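Local coordinates for protein 5-formaminoimidazole-4-carboxamide-1-(Beta)-D-ribofuranosyl 5'-monophosphate synthetase (Thermococcus kodakarensis, PDB 2PBZ) that binds ATP and probably acts as an ATP-grasp ligase that formylates AICAR to FAICAR in purine nucleotide biosynthesis, at residues D103-G108 with L232-T237. Sequence-based numbering, arbitrary orientation.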
# COMPACT_ATOMS: atom_id res chain seq x y z
N ASP A 103 -24.05 -10.49 -16.05
CA ASP A 103 -24.77 -9.45 -16.77
C ASP A 103 -26.14 -9.21 -16.16
O ASP A 103 -26.49 -8.08 -15.84
CB ASP A 103 -24.95 -9.84 -18.23
CG ASP A 103 -23.64 -9.93 -18.97
OD1 ASP A 103 -23.49 -10.88 -19.76
OD2 ASP A 103 -22.77 -9.06 -18.75
N LYS A 104 -26.91 -10.29 -16.03
CA LYS A 104 -28.25 -10.23 -15.49
C LYS A 104 -28.28 -9.37 -14.24
O LYS A 104 -29.06 -8.42 -14.15
CB LYS A 104 -28.74 -11.64 -15.18
CG LYS A 104 -30.18 -11.72 -14.71
CD LYS A 104 -30.64 -13.19 -14.55
CE LYS A 104 -30.58 -13.95 -15.89
NZ LYS A 104 -31.13 -15.36 -15.81
N ALA A 105 -27.41 -9.67 -13.29
CA ALA A 105 -27.35 -8.91 -12.04
C ALA A 105 -26.93 -7.46 -12.24
O ALA A 105 -27.58 -6.54 -11.74
CB ALA A 105 -26.39 -9.60 -11.06
N LEU A 106 -25.83 -7.25 -12.96
CA LEU A 106 -25.33 -5.90 -13.21
C LEU A 106 -26.38 -5.05 -13.96
O LEU A 106 -26.56 -3.87 -13.66
CB LEU A 106 -24.01 -5.97 -13.98
CG LEU A 106 -22.77 -6.40 -13.17
CD1 LEU A 106 -21.62 -6.68 -14.10
CD2 LEU A 106 -22.38 -5.31 -12.17
N GLU A 107 -27.06 -5.66 -14.92
CA GLU A 107 -28.09 -4.94 -15.66
C GLU A 107 -29.23 -4.65 -14.69
O GLU A 107 -29.71 -3.52 -14.61
CB GLU A 107 -28.59 -5.78 -16.84
CG GLU A 107 -27.46 -6.31 -17.71
CD GLU A 107 -27.95 -6.92 -19.01
OE1 GLU A 107 -28.78 -7.86 -18.95
OE2 GLU A 107 -27.50 -6.47 -20.09
N GLY A 108 -29.62 -5.67 -13.93
CA GLY A 108 -30.70 -5.53 -12.97
C GLY A 108 -30.45 -4.46 -11.93
O GLY A 108 -31.39 -3.92 -11.36
N LEU A 232 -25.64 -0.52 -3.17
CA LEU A 232 -26.99 -0.60 -2.62
C LEU A 232 -27.91 -1.23 -3.64
O LEU A 232 -28.70 -2.12 -3.32
CB LEU A 232 -27.50 0.80 -2.27
CG LEU A 232 -27.26 1.25 -0.84
CD1 LEU A 232 -27.89 2.62 -0.63
CD2 LEU A 232 -27.89 0.25 0.13
N ALA A 233 -27.81 -0.76 -4.88
CA ALA A 233 -28.65 -1.26 -5.95
C ALA A 233 -28.38 -2.73 -6.17
O ALA A 233 -29.30 -3.50 -6.42
CB ALA A 233 -28.38 -0.48 -7.22
N PHE A 234 -27.12 -3.13 -6.08
CA PHE A 234 -26.76 -4.53 -6.30
C PHE A 234 -27.45 -5.42 -5.26
O PHE A 234 -27.97 -6.48 -5.59
CB PHE A 234 -25.25 -4.71 -6.20
CG PHE A 234 -24.78 -6.06 -6.61
CD1 PHE A 234 -24.78 -6.44 -7.95
CD2 PHE A 234 -24.38 -6.99 -5.65
CE1 PHE A 234 -24.38 -7.74 -8.33
CE2 PHE A 234 -23.98 -8.28 -6.02
CZ PHE A 234 -23.99 -8.65 -7.36
N VAL A 235 -27.43 -4.98 -4.01
CA VAL A 235 -28.04 -5.72 -2.94
C VAL A 235 -29.53 -5.89 -3.20
O VAL A 235 -30.06 -6.99 -3.06
CB VAL A 235 -27.83 -5.02 -1.60
CG1 VAL A 235 -28.59 -5.74 -0.50
CG2 VAL A 235 -26.36 -4.98 -1.28
N ARG A 236 -30.19 -4.80 -3.58
CA ARG A 236 -31.63 -4.84 -3.85
C ARG A 236 -32.00 -5.88 -4.88
O ARG A 236 -32.81 -6.75 -4.61
CB ARG A 236 -32.14 -3.47 -4.33
CG ARG A 236 -31.66 -2.27 -3.51
CD ARG A 236 -32.00 -2.40 -2.02
NE ARG A 236 -33.35 -1.96 -1.70
CZ ARG A 236 -33.92 -2.11 -0.51
NH1 ARG A 236 -33.25 -2.69 0.47
NH2 ARG A 236 -35.15 -1.68 -0.29
N THR A 237 -31.40 -5.80 -6.07
CA THR A 237 -31.75 -6.77 -7.10
C THR A 237 -31.34 -8.20 -6.80
O THR A 237 -31.97 -9.14 -7.29
CB THR A 237 -31.17 -6.39 -8.49
OG1 THR A 237 -30.17 -7.34 -8.86
CG2 THR A 237 -30.58 -4.99 -8.49
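G108, the residue that T237 approaches most closely, bonds through its backbone N-H to K104 O (N to O 2.8 Å), an ordinary i to i-4 helix bond in the turn that meets T237. The CA atoms of G108 and T237 are 6.1 Å apart; across this contact the threonine meets the G108 backbone, with A109 of the same helix also against it. T237 CB lies 3.8 Å from G108 O. The threonine chi1 (112°) is close to eclipsed and CG2 clashes with A233 O, so the placement of both branches is doubtful. The remaining contact is apolar: F234 CE1 meets the methyl CB of A105 at 3.9 Å. F234 reaches it with CG anti to the backbone N (chi1 -171°), which swings the ring out toward helix 99-109. The same ring packs nearly parallel to that of F250, and both F234 and L106 touch I265. Axes 9.0 Å apart at 118° describe a steeply crossed helix pair, and the 185 Å² buried is small. Through F250 and I265, on strands 249-255 and 261-266, the pair rests on the five-stranded antiparallel sheet, consistent with an α/β layer of an ATP-grasp fold, away from the ATP pocket.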